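Local coordinates for protein 2'-deoxycytidine 5'-triphosphate deaminase (Agrobacterium tumefaciens, PDB 2R9Q) that probably catalyses the hydrolytic deamination of dCTP to dUTP, supplying the precursor for thymidylate synthesis, at residues 118-123 with 316-321; 182-187 with 193-198. All coordinates share one frame; numbering follows the deposited sequence.

Contact 1. Residues 118-123 with 316-321; sequences RLDIFT and EVRSHE
Two charged pairs, Arg118 with Glu316 and Asp120 with Arg318, join the dUTPase-like beta-folds of the N-terminal and C-terminal family regions. Both run from residues just before strand 121-127 to the last residues of strand 311-319, and the four residues are buried. No backbone bond links the segments; even the nearest CA atoms, of Arg118 and Glu316, are 7.0 Å apart.

Two salt bridges account for most of the contact. In the first, Arg118 NE stands 3.2 Å from Glu316 OE2, the side chains crossing at about a right angle. The Arg118 chain turns back at chi2 (-68°), which brings NE round to the carboxylate although its CB points away from 316-321. Its NH1 is engaged elsewhere, hydrogen-bonded to the backbone of a bound peptide.

The second bridge is two-pronged. Arg318, extended from CG to NE, comes from the opposite direction to Asp120 and offers its guanidinium edge to the carboxylate, the two planes 28° apart. A weak bond runs 3.4 Å from Arg318 NE to Asp120 OD1. Thr152 OG1 also bonds OD2 and Tyr293 OH bonds OD1. In the shorter prong Asp120 OD2 receives Arg318 NH1 at 3.0 Å through its syn lone pair and lies 21° out of the guanidinium plane.

Contact 2. Residues 182-187 with 193-198; sequences KLHETE and ENPNVT
The last turn of helix 177-186 faces an irregular run at 193-198, with the CA atoms of His184 and Asn194 nearest at 8.1 Å. The helical pattern is seen in Thr186 N bonding Lys182 O at 2.9 Å, and Glu187 is the first residue to leave helical backbone angles. In the facing segment a cis peptide bond precedes Asn194. No hydrogen bond joins the two segments; the close approaches are between side chains.

His184 carries the contact. With CG anti to the backbone N (chi1 179°), its ring projects from the helix to the loop. Pro195 comes from the opposite direction and lays CD over one ring face, 3.5 Å from the ring centroid and 20° off the normal, a CH-pi contact displaced toward CE1. Here the chain, on leaving helix 177-186, doubles back past it at the surface of the C-terminal dUTPase-like region before strand 202-205. The imidazole is also tied from within that connection, since NE2 hydrogen-bonds Val190 O, which should restrain ring rotation.

Asn194 adds CB 3.4 Å from His184 CE1, approaching obliquely, while its amide leads away from the helix. At the margin, Glu193 CG lies 4.3 Å from His184 CE1.

In the fold
Contact 1 is buried and contact 2 lies at the surface, their centres 30 Å apart and their nearest atoms about 17 Å apart, so neither touches the other. Both segments of contact 2 fall within the 192 residues that separate the two sides of contact 1: 118-123 comes first, then 182-187 and 193-198, and finally 316-321. Contact 1 ties the N-terminal and C-terminal family regions together in the interior, linking the start of strand 121-127 to the end of strand 311-319. Contact 2 is local to the C-terminal region, folding the connection from helix 177-186 toward strand 202-205, an outermost strand of a different sheet from that of 311-319.

Contact 1. Residues 118-123 with 316-321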
ATOM      1  N   ARG B 118      19.231  -3.561   9.648  1.00 54.20           N
ATOM      2  CA  ARG B 118      19.378  -2.260   9.004  1.00 53.93           C
ATOM      3  C   ARG B 118      18.846  -2.259   7.571  1.00 53.52           C
ATOM      4  O   ARG B 118      18.611  -1.187   7.007  1.00 53.89           O
ATOM      5  CB  ARG B 118      20.826  -1.791   8.954  1.00 54.34           C
ATOM      6  CG  ARG B 118      21.641  -1.856  10.206  1.00 55.25           C
ATOM      7  CD  ARG B 118      21.249  -0.908  11.308  1.00 56.96           C
ATOM      8  NE  ARG B 118      21.892  -1.363  12.550  1.00 57.62           N
ATOM      9  CZ  ARG B 118      23.065  -0.958  13.013  1.00 55.79           C
ATOM     10  NH1 ARG B 118      23.752  -0.002  12.415  1.00 56.73           N
ATOM     11  NH2 ARG B 118      23.539  -1.503  14.115  1.00 57.49           N
ATOM     12  N   LEU B 119      18.676  -3.443   6.980  1.00 52.35           N
ATOM     13  CA  LEU B 119      18.148  -3.568   5.654  1.00 51.65           C
ATOM     14  C   LEU B 119      16.714  -4.040   5.686  1.00 51.08           C
ATOM     15  O   LEU B 119      16.174  -4.387   4.641  1.00 51.23           O
ATOM     16  CB  LEU B 119      18.966  -4.549   4.837  1.00 52.50           C
ATOM     17  CG  LEU B 119      20.209  -4.120   4.061  1.00 51.55           C
ATOM     18  CD1 LEU B 119      20.955  -3.000   4.719  1.00 54.35           C
ATOM     19  CD2 LEU B 119      21.112  -5.340   3.856  1.00 47.48           C
ATOM     20  N   ASP B 120      16.128  -4.086   6.878  1.00 50.30           N
ATOM     21  CA  ASP B 120      14.717  -4.429   7.078  1.00 50.60           C
ATOM     22  C   ASP B 120      14.353  -5.785   6.459  1.00 49.79           C
ATOM     23  O   ASP B 120      13.332  -5.900   5.793  1.00 48.76           O
ATOM     24  CB  ASP B 120      13.847  -3.292   6.501  1.00 50.99           C
ATOM     25  CG  ASP B 120      12.422  -3.243   7.053  1.00 52.19           C
ATOM     26  OD1 ASP B 120      12.127  -3.605   8.225  1.00 53.07           O
ATOM     27  OD2 ASP B 120      11.583  -2.772   6.278  1.00 54.17           O
ATOM     28  N   ILE B 121      15.206  -6.790   6.667  1.00 49.34           N
ATOM     29  CA  ILE B 121      14.977  -8.138   6.128  1.00 48.53           C
ATOM     30  C   ILE B 121      14.409  -9.001   7.242  1.00 48.86           C
ATOM     31  O   ILE B 121      15.055  -9.202   8.241  1.00 48.26           O
ATOM     32  CB  ILE B 121      16.232  -8.823   5.537  1.00 47.93           C
ATOM     33  CG1 ILE B 121      16.929  -7.901   4.519  1.00 47.95           C
ATOM     34  CG2 ILE B 121      15.845 -10.188   4.926  1.00 43.88           C
ATOM     35  CD1 ILE B 121      18.447  -8.230   4.194  1.00 46.17           C
ATOM     36  N   PHE B 122      13.169  -9.439   7.064  1.00 49.92           N
ATOM     37  CA  PHE B 122      12.526 -10.398   7.952  1.00 50.73           C
ATOM     38  C   PHE B 122      13.152 -11.760   7.747  1.00 50.69           C
ATOM     39  O   PHE B 122      13.283 -12.226   6.626  1.00 49.99           O
ATOM     40  CB  PHE B 122      11.025 -10.385   7.680  1.00 51.71           C
ATOM     41  CG  PHE B 122      10.258 -11.489   8.294  1.00 52.13           C
ATOM     42  CD1 PHE B 122       9.439 -11.242   9.404  1.00 53.47           C
ATOM     43  CD2 PHE B 122      10.290 -12.755   7.751  1.00 54.25           C
ATOM     44  CE1 PHE B 122       8.716 -12.237   9.965  1.00 55.01           C
ATOM     45  CE2 PHE B 122       9.534 -13.780   8.309  1.00 55.89           C
ATOM     46  CZ  PHE B 122       8.747 -13.507   9.431  1.00 54.58           C
ATOM     47  N   THR B 123      13.552 -12.385   8.847  1.00 51.73           N
ATOM     48  CA  THR B 123      14.129 -13.726   8.862  1.00 52.79           C
ATOM     49  C   THR B 123      13.631 -14.549  10.067  1.00 53.53           C
ATOM     50  O   THR B 123      13.307 -14.003  11.111  1.00 53.59           O
ATOM     51  CB  THR B 123      15.720 -13.722   8.830  1.00 52.51           C
ATOM     52  OG1 THR B 123      16.247 -13.163  10.031  1.00 51.34           O
ATOM     53  CG2 THR B 123      16.258 -12.946   7.636  1.00 52.05           C
ATOM     54  N   GLU B 316      16.039  -0.477  15.298  1.00 62.99           N
ATOM     55  CA  GLU B 316      15.052  -0.394  14.234  1.00 63.14           C
ATOM     56  C   GLU B 316      13.656  -0.367  14.863  1.00 62.71           C
ATOM     57  O   GLU B 316      13.230  -1.317  15.489  1.00 61.07           O
ATOM     58  CB  GLU B 316      15.197  -1.507  13.175  1.00 63.43           C
ATOM     59  CG  GLU B 316      16.529  -1.498  12.392  1.00 64.65           C
ATOM     60  CD  GLU B 316      17.647  -2.150  13.168  1.00 65.68           C
ATOM     61  OE1 GLU B 316      17.412  -3.250  13.706  1.00 67.13           O
ATOM     62  OE2 GLU B 316      18.743  -1.557  13.273  1.00 63.82           O
ATOM     63  N   VAL B 317      12.967   0.743  14.677  1.00 63.10           N
ATOM     64  CA  VAL B 317      11.657   0.968  15.245  1.00 64.60           C
ATOM     65  C   VAL B 317      10.632   1.087  14.121  1.00 64.98           C
ATOM     66  O   VAL B 317      10.860   1.747  13.097  1.00 64.33           O
ATOM     67  CB  VAL B 317      11.669   2.251  16.134  1.00 65.18           C
ATOM     68  CG1 VAL B 317      10.305   2.599  16.641  1.00 64.67           C
ATOM     69  CG2 VAL B 317      12.692   2.132  17.238  1.00 63.39           C
ATOM     70  N   ARG B 318       9.531   0.382  14.314  1.00 66.22           N
ATOM     71  CA  ARG B 318       8.372   0.440  13.456  1.00 67.94           C
ATOM     72  C   ARG B 318       7.115   0.600  14.315  1.00 67.54           C
ATOM     73  O   ARG B 318       7.000   0.030  15.396  1.00 65.82           O
ATOM     74  CB  ARG B 318       8.225  -0.844  12.648  1.00 68.16           C
ATOM     75  CG  ARG B 318       9.196  -1.072  11.508  1.00 69.78           C
ATOM     76  CD  ARG B 318       8.879  -2.475  10.889  1.00 71.11           C
ATOM     77  NE  ARG B 318       9.172  -2.613   9.461  1.00 72.98           N
ATOM     78  CZ  ARG B 318       8.411  -2.145   8.461  1.00 72.70           C
ATOM     79  NH1 ARG B 318       8.798  -2.352   7.213  1.00 72.83           N
ATOM     80  NH2 ARG B 318       7.288  -1.461   8.693  1.00 72.65           N
ATOM     81  N   SER B 319       6.181   1.400  13.817  1.00 68.26           N
ATOM     82  CA  SER B 319       4.860   1.483  14.410  1.00 68.31           C
ATOM     83  C   SER B 319       3.970   0.430  13.771  1.00 69.38           C
ATOM     84  O   SER B 319       4.139   0.050  12.598  1.00 67.84           O
ATOM     85  CB  SER B 319       4.234   2.865  14.236  1.00 67.49           C
ATOM     86  OG  SER B 319       3.884   3.042  12.906  1.00 64.40           O
ATOM     87  N   HIS B 320       3.013  -0.018  14.575  1.00 70.70           N
ATOM     88  CA  HIS B 320       2.091  -1.055  14.173  1.00 72.13           C
ATOM     89  C   HIS B 320       0.659  -0.550  14.068  1.00 71.41           C
ATOM     90  O   HIS B 320       0.132   0.088  14.983  1.00 70.17           O
ATOM     91  CB  HIS B 320       2.222  -2.217  15.137  1.00 72.89           C
ATOM     92  CG  HIS B 320       3.599  -2.792  15.123  1.00 76.49           C
ATOM     93  ND1 HIS B 320       4.228  -3.141  13.944  1.00 76.36           N
ATOM     94  CD2 HIS B 320       4.497  -3.013  16.117  1.00 77.73           C
ATOM     95  CE1 HIS B 320       5.447  -3.568  14.215  1.00 79.01           C
ATOM     96  NE2 HIS B 320       5.638  -3.503  15.522  1.00 78.77           N
ATOM     97  N   GLU B 321       0.066  -0.829  12.914  1.00 70.96           N
ATOM     98  CA  GLU B 321      -1.320  -0.475  12.611  1.00 71.01           C
ATOM     99  C   GLU B 321      -1.571   1.021  12.448  1.00 68.46           C
ATOM    100  O   GLU B 321      -2.016   1.430  11.404  1.00 68.19           O
ATOM    101  CB  GLU B 321      -2.290  -1.082  13.624  1.00 71.87           C
ATOM    102  CG  GLU B 321      -2.370  -2.595  13.522  1.00 75.72           C
ATOM    103  CD  GLU B 321      -3.444  -3.149  14.422  1.00 79.33           C
ATOM    104  OE1 GLU B 321      -3.326  -2.893  15.653  1.00 81.73           O
ATOM    105  OE2 GLU B 321      -4.384  -3.811  13.905  1.00 78.85           O
TER

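Contact 2. Residues 182-187 with 193-198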
ATOM      1  N   LYS B 182      24.420  -5.019  40.728  1.00 89.33           N
ATOM      2  CA  LYS B 182      25.806  -5.240  41.174  1.00 90.08           C
ATOM      3  C   LYS B 182      26.868  -5.190  40.058  1.00 88.94           C
ATOM      4  O   LYS B 182      27.943  -4.635  40.255  1.00 88.20           O
ATOM      5  CB  LYS B 182      25.916  -6.579  41.902  1.00 90.14           C
ATOM      6  CG  LYS B 182      25.147  -6.623  43.214  1.00 92.21           C
ATOM      7  CD  LYS B 182      25.492  -7.893  44.030  1.00 93.40           C
ATOM      8  CE  LYS B 182      24.239  -8.483  44.774  1.00 96.49           C
ATOM      9  NZ  LYS B 182      24.561  -9.530  45.837  1.00 95.66           N
ATOM     10  N   LEU B 183      26.577  -5.788  38.899  1.00 88.57           N
ATOM     11  CA  LEU B 183      27.485  -5.726  37.741  1.00 87.97           C
ATOM     12  C   LEU B 183      27.698  -4.295  37.251  1.00 87.84           C
ATOM     13  O   LEU B 183      28.788  -3.960  36.817  1.00 86.83           O
ATOM     14  CB  LEU B 183      26.978  -6.595  36.590  1.00 87.98           C
ATOM     15  CG  LEU B 183      27.840  -6.683  35.322  1.00 86.76           C
ATOM     16  CD1 LEU B 183      29.207  -7.264  35.633  1.00 85.74           C
ATOM     17  CD2 LEU B 183      27.137  -7.504  34.261  1.00 85.66           C
ATOM     18  N   HIS B 184      26.651  -3.470  37.325  1.00 88.15           N
ATOM     19  CA  HIS B 184      26.746  -2.029  37.039  1.00 88.63           C
ATOM     20  C   HIS B 184      27.626  -1.309  38.057  1.00 89.31           C
ATOM     21  O   HIS B 184      28.271  -0.321  37.705  1.00 88.95           O
ATOM     22  CB  HIS B 184      25.350  -1.362  36.962  1.00 88.38           C
ATOM     23  CG  HIS B 184      25.394   0.115  36.697  1.00 87.32           C
ATOM     24  ND1 HIS B 184      24.983   1.051  37.619  1.00 87.25           N
ATOM     25  CD2 HIS B 184      25.829   0.818  35.624  1.00 86.42           C
ATOM     26  CE1 HIS B 184      25.161   2.265  37.124  1.00 88.00           C
ATOM     27  NE2 HIS B 184      25.668   2.150  35.912  1.00 86.64           N
ATOM     28  N   GLU B 185      27.651  -1.790  39.306  1.00 90.43           N
ATOM     29  CA  GLU B 185      28.550  -1.237  40.334  1.00 91.01           C
ATOM     30  C   GLU B 185      29.988  -1.625  40.020  1.00 91.36           C
ATOM     31  O   GLU B 185      30.855  -0.757  39.910  1.00 90.47           O
ATOM     32  CB  GLU B 185      28.163  -1.707  41.741  1.00 90.87           C
ATOM     33  N   THR B 186      30.229  -2.929  39.856  1.00 92.29           N
ATOM     34  CA  THR B 186      31.577  -3.437  39.549  1.00 92.76           C
ATOM     35  C   THR B 186      32.092  -2.919  38.189  1.00 93.42           C
ATOM     36  O   THR B 186      33.114  -2.237  38.125  1.00 93.26           O
ATOM     37  CB  THR B 186      31.681  -5.002  39.654  1.00 92.57           C
ATOM     38  OG1 THR B 186      32.841  -5.462  38.952  1.00 91.33           O
ATOM     39  CG2 THR B 186      30.469  -5.699  39.093  1.00 92.27           C
ATOM     40  N   GLU B 187      31.356  -3.231  37.123  1.00 94.08           N
ATOM     41  CA  GLU B 187      31.637  -2.744  35.774  1.00 94.00           C
ATOM     42  C   GLU B 187      30.660  -1.601  35.484  1.00 93.95           C
ATOM     43  O   GLU B 187      29.795  -1.304  36.311  1.00 93.77           O
ATOM     44  CB  GLU B 187      31.442  -3.886  34.785  1.00 93.94           C
ATOM     45  CG  GLU B 187      32.171  -5.188  35.177  1.00 94.09           C
ATOM     46  CD  GLU B 187      33.624  -5.235  34.709  1.00 94.15           C
ATOM     47  OE1 GLU B 187      34.180  -4.169  34.375  1.00 94.21           O
ATOM     48  OE2 GLU B 187      34.211  -6.343  34.662  1.00 93.46           O
ATOM     49  N   GLU B 193      24.674   7.002  36.397  1.00103.90           N
ATOM     50  CA  GLU B 193      24.397   6.422  37.722  1.00105.12           C
ATOM     51  C   GLU B 193      23.046   6.883  38.321  1.00105.04           C
ATOM     52  O   GLU B 193      22.917   8.027  38.763  1.00104.80           O
ATOM     53  CB  GLU B 193      25.546   6.730  38.681  1.00105.17           C
ATOM     54  CG  GLU B 193      26.846   6.006  38.289  1.00106.93           C
ATOM     55  CD  GLU B 193      28.047   6.397  39.157  1.00107.40           C
ATOM     56  OE1 GLU B 193      27.889   6.456  40.407  1.00109.98           O
ATOM     57  OE2 GLU B 193      29.149   6.628  38.585  1.00109.60           O
ATOM     58  N   ASN B 194      22.043   6.000  38.331  1.00105.31           N
ATOM     59  CA  ASN B 194      22.155   4.647  37.757  1.00105.63           C
ATOM     60  C   ASN B 194      20.932   4.273  36.879  1.00105.76           C
ATOM     61  O   ASN B 194      19.924   4.988  36.896  1.00105.81           O
ATOM     62  CB  ASN B 194      22.560   3.604  38.853  1.00105.66           C
ATOM     63  CG  ASN B 194      21.546   3.456  39.983  1.00105.59           C
ATOM     64  OD1 ASN B 194      20.548   2.739  39.854  1.00105.12           O
ATOM     65  ND2 ASN B 194      21.843   4.073  41.125  1.00104.32           N
ATOM     66  N   PRO B 195      21.031   3.188  36.076  1.00105.69           N
ATOM     67  CA  PRO B 195      19.978   2.895  35.105  1.00105.69           C
ATOM     68  C   PRO B 195      18.656   2.425  35.698  1.00105.30           C
ATOM     69  O   PRO B 195      18.573   2.142  36.886  1.00104.93           O
ATOM     70  CB  PRO B 195      20.581   1.745  34.293  1.00105.89           C
ATOM     71  CG  PRO B 195      21.428   1.042  35.273  1.00105.89           C
ATOM     72  CD  PRO B 195      22.087   2.160  36.014  1.00105.66           C
ATOM     73  N   ASN B 196      17.641   2.349  34.839  1.00105.19           N
ATOM     74  CA  ASN B 196      16.379   1.688  35.157  1.00105.02           C
ATOM     75  C   ASN B 196      16.459   0.192  34.863  1.00104.58           C
ATOM     76  O   ASN B 196      16.148  -0.236  33.759  1.00103.84           O
ATOM     77  CB  ASN B 196      15.221   2.319  34.368  1.00104.98           C
ATOM     78  CG  ASN B 196      13.894   1.596  34.587  1.00105.24           C
ATOM     79  OD1 ASN B 196      13.771   0.748  35.475  1.00106.44           O
ATOM     80  ND2 ASN B 196      12.897   1.927  33.771  1.00104.88           N
ATOM     81  N   VAL B 197      16.872  -0.587  35.865  1.00104.52           N
ATOM     82  CA  VAL B 197      16.889  -2.060  35.788  1.00104.24           C
ATOM     83  C   VAL B 197      15.479  -2.613  36.067  1.00104.12           C
ATOM     84  O   VAL B 197      14.804  -2.162  36.970  1.00103.71           O
ATOM     85  CB  VAL B 197      17.923  -2.677  36.776  1.00104.12           C
ATOM     86  CG1 VAL B 197      18.019  -4.190  36.599  1.00103.60           C
ATOM     87  CG2 VAL B 197      19.282  -2.039  36.591  1.00103.16           C
ATOM     88  N   THR B 198      15.057  -3.590  35.268  1.00104.42           N
ATOM     89  CA  THR B 198      13.676  -4.097  35.259  1.00104.52           C
ATOM     90  C   THR B 198      13.626  -5.586  34.857  1.00104.58           C
ATOM     91  O   THR B 198      13.792  -6.486  35.686  1.00104.13           O
ATOM     92  CB  THR B 198      12.766  -3.259  34.278  1.00104.59           C
ATOM     93  OG1 THR B 198      11.482  -3.880  34.143  1.00103.86           O
ATOM     94  CG2 THR B 198      13.403  -3.116  32.881  1.00103.87           C
TER